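Hypothetical protein (PDB 3I3F) is of unknown function but belongs to the YjgF-like endoribonuclease L-PSP family, forms a trimer and binds pentanoic acid. Local coordinates at residues Gly11-Val23 / Asn28-Tyr40. Sequence-based numbering, arbitrary orientation. Where two conformers were deposited one is given.
With LEA (pentanoic acid), chain F.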
ATOM      1  N   GLY A  11     -17.494  -0.611 -24.202  1.00 22.11           N
ATOM      2  CA  GLY A  11     -16.033  -0.727 -23.928  1.00 21.93           C
ATOM      3  C   GLY A  11     -15.618   0.069 -22.707  1.00 21.76           C
ATOM      4  O   GLY A  11     -16.210   1.107 -22.403  1.00 22.02           O
ATOM      5  N   MET A  12     -14.594  -0.418 -22.007  1.00 21.39           N
ATOM      6  CA  MET A  12     -14.102   0.228 -20.790  1.00 20.97           C
ATOM      7  C   MET A  12     -12.859   1.064 -21.091  1.00 20.41           C
ATOM      8  O   MET A  12     -12.120   0.763 -22.030  1.00 20.53           O
ATOM      9  CB  MET A  12     -13.771  -0.823 -19.729  1.00 21.06           C
ATOM     10  CG  MET A  12     -14.965  -1.651 -19.275  1.00 21.42           C
ATOM     11  SD  MET A  12     -16.165  -0.697 -18.327  0.50 21.42           S
ATOM     12  CE  MET A  12     -15.258  -0.418 -16.807  1.00 22.42           C
ATOM     13  N   PRO A  13     -12.621   2.117 -20.287  1.00 19.73           N
ATOM     14  CA  PRO A  13     -11.473   2.983 -20.529  1.00 19.15           C
ATOM     15  C   PRO A  13     -10.156   2.330 -20.127  1.00 18.50           C
ATOM     16  O   PRO A  13     -10.105   1.584 -19.147  1.00 18.47           O
ATOM     17  CB  PRO A  13     -11.756   4.193 -19.636  1.00 19.21           C
ATOM     18  CG  PRO A  13     -12.560   3.647 -18.520  1.00 19.46           C
ATOM     19  CD  PRO A  13     -13.399   2.554 -19.112  1.00 19.78           C
ATOM     20  N   THR A  14      -9.103   2.610 -20.886  1.00 17.69           N
ATOM     21  CA  THR A  14      -7.774   2.110 -20.554  1.00 17.12           C
ATOM     22  C   THR A  14      -7.111   3.005 -19.513  1.00 16.59           C
ATOM     23  O   THR A  14      -7.359   4.211 -19.480  1.00 16.30           O
ATOM     24  CB  THR A  14      -6.856   2.044 -21.795  1.00 17.07           C
ATOM     25  OG1 THR A  14      -5.600   1.451 -21.438  1.00 17.31           O
ATOM     26  CG2 THR A  14      -6.612   3.435 -22.379  1.00 17.28           C
ATOM     27  N   PRO A  15      -6.271   2.413 -18.647  1.00 16.13           N
ATOM     28  CA  PRO A  15      -5.359   3.254 -17.882  1.00 15.89           C
ATOM     29  C   PRO A  15      -4.283   3.819 -18.804  1.00 15.56           C
ATOM     30  O   PRO A  15      -3.950   3.195 -19.814  1.00 15.65           O
ATOM     31  CB  PRO A  15      -4.751   2.288 -16.861  1.00 15.90           C
ATOM     32  CG  PRO A  15      -4.915   0.938 -17.456  1.00 16.25           C
ATOM     33  CD  PRO A  15      -6.166   0.991 -18.272  1.00 16.18           C
ATOM     34  N   THR A  16      -3.769   4.996 -18.469  1.00 15.09           N
ATOM     35  CA  THR A  16      -2.717   5.628 -19.252  1.00 15.04           C
ATOM     36  C   THR A  16      -1.485   5.801 -18.381  1.00 14.59           C
ATOM     37  O   THR A  16      -1.596   6.112 -17.195  1.00 14.88           O
ATOM     38  CB  THR A  16      -3.166   6.994 -19.800  1.00 15.12           C
ATOM     39  OG1 THR A  16      -3.585   7.834 -18.720  1.00 16.40           O
ATOM     40  CG2 THR A  16      -4.316   6.821 -20.770  1.00 15.58           C
ATOM     41  N   PHE A  17      -0.316   5.585 -18.973  1.00 14.11           N
ATOM     42  CA  PHE A  17       0.949   5.672 -18.254  1.00 13.95           C
ATOM     43  C   PHE A  17       1.752   6.845 -18.794  1.00 13.55           C
ATOM     44  O   PHE A  17       1.910   6.995 -20.007  1.00 13.52           O
ATOM     45  CB  PHE A  17       1.710   4.353 -18.377  1.00 14.01           C
ATOM     46  CG  PHE A  17       0.917   3.171 -17.902  1.00 14.64           C
ATOM     47  CD1 PHE A  17       0.953   2.784 -16.568  1.00 15.41           C
ATOM     48  CD2 PHE A  17       0.095   2.472 -18.778  1.00 15.53           C
ATOM     49  CE1 PHE A  17       0.199   1.707 -16.124  1.00 15.40           C
ATOM     50  CE2 PHE A  17      -0.659   1.394 -18.341  1.00 15.92           C
ATOM     51  CZ  PHE A  17      -0.606   1.010 -17.012  1.00 15.90           C
ATOM     52  N   LEU A  18       2.225   7.691 -17.883  1.00 13.15           N
ATOM     53  CA  LEU A  18       2.886   8.942 -18.235  1.00 13.05           C
ATOM     54  C   LEU A  18       4.287   8.985 -17.645  1.00 12.49           C
ATOM     55  O   LEU A  18       4.568   8.334 -16.634  1.00 12.12           O
ATOM     56  CB  LEU A  18       2.087  10.134 -17.696  1.00 13.27           C
ATOM     57  CG  LEU A  18       0.786  10.545 -18.395  1.00 14.26           C
ATOM     58  CD1 LEU A  18      -0.218   9.412 -18.455  1.00 16.08           C
ATOM     59  CD2 LEU A  18       0.179  11.749 -17.688  1.00 14.82           C
ATOM     60  N   VAL A  19       5.161   9.757 -18.284  1.00 12.16           N
ATOM     61  CA  VAL A  19       6.482  10.052 -17.747  1.00 12.08           C
ATOM     62  C   VAL A  19       6.717  11.555 -17.825  1.00 12.00           C
ATOM     63  O   VAL A  19       6.773  12.127 -18.915  1.00 11.97           O
ATOM     64  CB  VAL A  19       7.601   9.319 -18.515  1.00 12.00           C
ATOM     65  CG1 VAL A  19       8.966   9.641 -17.906  1.00 12.23           C
ATOM     66  CG2 VAL A  19       7.359   7.820 -18.509  1.00 12.43           C
ATOM     67  N   CYS A  20       6.828  12.193 -16.664  1.00 11.94           N
ATOM     68  CA  CYS A  20       7.200  13.595 -16.597  1.00 12.00           C
ATOM     69  C   CYS A  20       8.683  13.710 -16.938  1.00 12.11           C
ATOM     70  O   CYS A  20       9.520  13.124 -16.249  1.00 12.07           O
ATOM     71  CB  CYS A  20       6.941  14.149 -15.198  1.00 11.94           C
ATOM     72  SG  CYS A  20       7.462  15.857 -14.988  1.00 12.57           S
ATOM     73  N   PRO A  21       9.020  14.460 -18.003  1.00 12.22           N
ATOM     74  CA  PRO A  21      10.423  14.535 -18.417  1.00 12.43           C
ATOM     75  C   PRO A  21      11.368  15.230 -17.425  1.00 12.38           C
ATOM     76  O   PRO A  21      12.581  15.107 -17.578  1.00 12.61           O
ATOM     77  CB  PRO A  21      10.363  15.309 -19.741  1.00 12.61           C
ATOM     78  CG  PRO A  21       9.095  16.052 -19.706  1.00 12.73           C
ATOM     79  CD  PRO A  21       8.139  15.244 -18.888  1.00 12.38           C
ATOM     80  N   ASP A  22      10.819  15.933 -16.430  1.00 12.34           N
ATOM     81  CA  ASP A  22      11.636  16.639 -15.436  0.50 12.29           C
ATOM     82  C   ASP A  22      11.815  15.823 -14.153  1.00 12.11           C
ATOM     83  O   ASP A  22      12.380  16.315 -13.172  1.00 12.60           O
ATOM     84  CB  ASP A  22      11.018  18.003 -15.107  0.50 12.40           C
ATOM     85  CG  ASP A  22      11.989  18.927 -14.384  0.50 12.72           C
ATOM     86  OD1 ASP A  22      13.215  18.772 -14.570  0.50 13.43           O
ATOM     87  OD2 ASP A  22      11.526  19.805 -13.627  0.50 13.56           O
ATOM     88  N   VAL A  23      11.343  14.577 -14.155  1.00 11.33           N
ATOM     89  CA  VAL A  23      11.486  13.696 -12.996  1.00 10.73           C
ATOM     90  C   VAL A  23      12.133  12.379 -13.420  1.00 10.42           C
ATOM     91  O   VAL A  23      11.788  11.813 -14.462  1.00 10.35           O
ATOM     92  CB  VAL A  23      10.124  13.425 -12.316  1.00 10.57           C
ATOM     93  CG1 VAL A  23      10.288  12.482 -11.125  1.00 10.37           C
ATOM     94  CG2 VAL A  23       9.481  14.738 -11.875  1.00 10.60           C
ATOM     95  N   ASN A  28      12.152  -0.292 -14.213  1.00 10.35           N
ATOM     96  CA  ASN A  28      11.151  -1.269 -13.774  1.00 10.44           C
ATOM     97  C   ASN A  28       9.855  -0.646 -13.264  1.00 10.28           C
ATOM     98  O   ASN A  28       8.911  -1.370 -12.949  1.00 10.58           O
ATOM     99  CB  ASN A  28      11.727  -2.151 -12.661  1.00 10.52           C
ATOM    100  CG  ASN A  28      12.993  -2.875 -13.075  1.00 10.76           C
ATOM    101  OD1 ASN A  28      13.121  -3.335 -14.211  1.00 11.83           O
ATOM    102  ND2 ASN A  28      13.936  -2.989 -12.146  1.00 11.67           N
ATOM    103  N   VAL A  29       9.809   0.682 -13.192  1.00 10.01           N
ATOM    104  CA  VAL A  29       8.802   1.381 -12.404  1.00  9.86           C
ATOM    105  C   VAL A  29       7.984   2.366 -13.233  1.00  9.61           C
ATOM    106  O   VAL A  29       8.518   3.343 -13.761  1.00  9.67           O
ATOM    107  CB  VAL A  29       9.476   2.154 -11.248  1.00  9.79           C
ATOM    108  CG1 VAL A  29       8.432   2.785 -10.328  1.00 10.00           C
ATOM    109  CG2 VAL A  29      10.402   1.237 -10.463  1.00 10.18           C
ATOM    110  N   GLY A  30       6.682   2.109 -13.341  1.00  9.25           N
ATOM    111  CA  GLY A  30       5.763   3.092 -13.897  1.00  9.11           C
ATOM    112  C   GLY A  30       5.800   4.319 -13.011  1.00  9.05           C
ATOM    113  O   GLY A  30       5.641   4.219 -11.795  1.00  9.19           O
ATOM    114  N   GLN A  31       6.043   5.477 -13.612  1.00  9.02           N
ATOM    115  CA  GLN A  31       6.188   6.712 -12.852  1.00  9.02           C
ATOM    116  C   GLN A  31       4.820   7.274 -12.462  1.00  9.27           C
ATOM    117  O   GLN A  31       4.602   7.671 -11.316  1.00  8.98           O
ATOM    118  CB  GLN A  31       6.961   7.736 -13.682  1.00  9.09           C
ATOM    119  CG  GLN A  31       7.522   8.902 -12.892  1.00  9.24           C
ATOM    120  CD  GLN A  31       7.938  10.036 -13.797  1.00  9.33           C
ATOM    121  OE1 GLN A  31       7.095  10.661 -14.435  1.00  9.90           O
ATOM    122  NE2 GLN A  31       9.242  10.300 -13.872  1.00  9.90           N
ATOM    123  N   ILE A  32       3.912   7.299 -13.435  1.00  9.52           N
ATOM    124  CA  ILE A  32       2.590   7.893 -13.288  1.00  9.95           C
ATOM    125  C   ILE A  32       1.583   7.028 -14.037  1.00 10.23           C
ATOM    126  O   ILE A  32       1.836   6.639 -15.175  1.00 10.26           O
ATOM    127  CB  ILE A  32       2.529   9.309 -13.912  1.00 10.04           C
ATOM    128  CG1 ILE A  32       3.662  10.200 -13.397  1.00 10.00           C
ATOM    129  CG2 ILE A  32       1.174   9.959 -13.643  1.00 10.69           C
ATOM    130  CD1 ILE A  32       3.729  11.545 -14.086  1.00 10.40           C
ATOM    131  N   ALA A  33       0.452   6.727 -13.404  1.00 10.60           N
ATOM    132  CA  ALA A  33      -0.665   6.077 -14.084  1.00 11.10           C
ATOM    133  C   ALA A  33      -1.941   6.867 -13.818  1.00 11.68           C
ATOM    134  O   ALA A  33      -2.173   7.312 -12.695  1.00 11.77           O
ATOM    135  CB  ALA A  33      -0.819   4.647 -13.616  1.00 11.16           C
ATOM    136  N   VAL A  34      -2.755   7.051 -14.856  1.00 12.32           N
ATOM    137  CA  VAL A  34      -4.038   7.735 -14.727  1.00 12.83           C
ATOM    138  C   VAL A  34      -5.162   6.795 -15.149  1.00 13.28           C
ATOM    139  O   VAL A  34      -5.087   6.163 -16.202  1.00 13.06           O
ATOM    140  CB  VAL A  34      -4.095   9.014 -15.587  1.00 12.85           C
ATOM    141  CG1 VAL A  34      -5.448   9.703 -15.438  1.00 13.53           C
ATOM    142  CG2 VAL A  34      -2.962   9.962 -15.214  1.00 13.19           C
ATOM    143  N   VAL A  35      -6.194   6.700 -14.315  1.00 13.82           N
ATOM    144  CA  VAL A  35      -7.352   5.852 -14.593  1.00 14.50           C
ATOM    145  C   VAL A  35      -8.606   6.459 -13.962  1.00 14.49           C
ATOM    146  O   VAL A  35      -8.639   6.709 -12.758  1.00 14.66           O
ATOM    147  CB  VAL A  35      -7.139   4.406 -14.065  1.00 14.78           C
ATOM    148  CG1 VAL A  35      -6.759   4.412 -12.588  1.00 15.30           C
ATOM    149  CG2 VAL A  35      -8.379   3.553 -14.302  1.00 15.80           C
ATOM    150  N   ASN A  36      -9.619   6.711 -14.788  1.00 14.56           N
ATOM    151  CA  ASN A  36     -10.920   7.202 -14.318  1.00 14.47           C
ATOM    152  C   ASN A  36     -10.825   8.431 -13.405  1.00 14.23           C
ATOM    153  O   ASN A  36     -11.463   8.482 -12.354  1.00 14.51           O
ATOM    154  CB  ASN A  36     -11.682   6.078 -13.600  0.50 14.46           C
ATOM    155  CG  ASN A  36     -11.789   4.814 -14.435  0.50 14.74           C
ATOM    156  OD1 ASN A  36     -11.851   4.868 -15.663  0.50 15.15           O
ATOM    157  ND2 ASN A  36     -11.813   3.666 -13.766  0.50 14.88           N
ATOM    158  N   GLY A  37     -10.018   9.409 -13.805  1.00 13.98           N
ATOM    159  CA  GLY A  37      -9.873  10.647 -13.038  1.00 13.70           C
ATOM    160  C   GLY A  37      -9.038  10.537 -11.771  1.00 13.43           C
ATOM    161  O   GLY A  37      -9.044  11.451 -10.947  1.00 13.63           O
ATOM    162  N   MET A  38      -8.318   9.426 -11.613  1.00 13.09           N
ATOM    163  CA  MET A  38      -7.430   9.222 -10.471  1.00 12.95           C
ATOM    164  C   MET A  38      -6.001   9.022 -10.958  1.00 12.51           C
ATOM    165  O   MET A  38      -5.774   8.394 -11.996  1.00 12.65           O
ATOM    166  CB  MET A  38      -7.871   8.007  -9.655  1.00 13.23           C
ATOM    167  CG  MET A  38      -9.265   8.127  -9.045  1.00 13.90           C
ATOM    168  SD  MET A  38      -9.424   9.459  -7.836  1.00 15.89           S
ATOM    169  CE  MET A  38      -8.334   8.884  -6.539  1.00 16.20           C
ATOM    170  N   VAL A  39      -5.048   9.557 -10.201  1.00 11.65           N
ATOM    171  CA  VAL A  39      -3.630   9.446 -10.523  1.00 11.09           C
ATOM    172  C   VAL A  39      -2.932   8.581  -9.478  1.00 10.51           C
ATOM    173  O   VAL A  39      -3.141   8.762  -8.277  1.00 10.52           O
ATOM    174  CB  VAL A  39      -2.955  10.831 -10.557  1.00 10.94           C
ATOM    175  CG1 VAL A  39      -1.509  10.714 -11.035  1.00 10.98           C
ATOM    176  CG2 VAL A  39      -3.741  11.789 -11.447  1.00 11.29           C
ATOM    177  N   TYR A  40      -2.125   7.634  -9.953  1.00 10.05           N
ATOM    178  CA  TYR A  40      -1.291   6.785  -9.104  1.00  9.82           C
ATOM    179  C   TYR A  40       0.163   7.046  -9.468  1.00  9.48           C
ATOM    180  O   TYR A  40       0.476   7.266 -10.636  1.00  9.19           O
ATOM    181  CB  TYR A  40      -1.609   5.306  -9.344  1.00  9.96           C
ATOM    182  CG  TYR A  40      -2.990   4.893  -8.895  1.00 10.37           C
ATOM    183  CD1 TYR A  40      -3.174   4.191  -7.711  1.00 11.20           C
ATOM    184  CD2 TYR A  40      -4.114   5.210  -9.654  1.00 11.26           C
ATOM    185  CE1 TYR A  40      -4.441   3.812  -7.291  1.00 11.71           C
ATOM    186  CE2 TYR A  40      -5.388   4.839  -9.240  1.00 11.65           C
ATOM    187  CZ  TYR A  40      -5.541   4.138  -8.058  1.00 11.80           C
ATOM    188  OH  TYR A  40      -6.794   3.758  -7.632  1.00 14.32           O
TER
HETATM  189  C2  LEA F 142      11.263  -0.225  -7.353  1.00 17.14           C
HETATM  190  O2  LEA F 142      10.039  -0.482  -7.343  1.00 15.97           O
HETATM  191  C3  LEA F 142      11.746   1.207  -7.283  1.00 17.91           C
HETATM  192  C4  LEA F 142      10.601   2.189  -7.038  1.00 18.40           C
HETATM  193  C5  LEA F 142      11.055   3.647  -6.972  1.00 18.83           C
HETATM  194  C6  LEA F 142      12.551   3.820  -6.805  1.00 19.50           C
HETATM  195  O1  LEA F 142      12.130  -1.119  -7.427  1.00 17.03           O
HETATM  196  O   HOH W   1      -6.485   7.018 -18.495  1.00 28.09           O
HETATM  197  O   HOH W   2      -9.090   6.415 -17.658  1.00 38.11           O
HETATM  198  O   HOH W   3       5.523   5.683 -16.406  1.00 11.64           O
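Gln31 reaches across to the chain at Val19-Val23 and grips it with both ends of its amide. Gln31 OE1 accepts the Cys20 N-H on a lone pair, in the amide plane, with 2.7 Å between OE1 and Cys20 N. Gln31 NE2 donates weakly to Val23 O (3.0 Å) and makes a hydrogen bond to Val24 O, so the carboxamide is fixed against rotation. With CG opposite the backbone N (chi1 -163°) and the chain extended beyond it, the amide is carried across to the type I turn of Cys20-Val23. Further along, strands 16-18 and 32-35 pair antiparallel: Thr16 and Val34 exchange two nearly straight bonds, with a water beside them linking Thr16 OG1, Thr14 O and Val34 O. This adds an edge strand to the hairpin 32-35/38-41, whose type I' turn runs from Val35 to Met38, in the mixed sheet of the YjgF-like fold. Leu18 N binds Ile32 O (2.9 Å), but the return bond from Ile32 N to Leu18 O is weak (3.4 Å), and here a water bridges Leu18 O and Gln31 N. On one face Leu18 CB meets Ile32 CB (3.9 Å), and Ile32 packs on helix 56-74. On the other, Phe17 CD1 lies obliquely by Ala33 CB (3.9 Å); Phe17 packs on Ile82 and Ala33 on Val83, both of the second subunit.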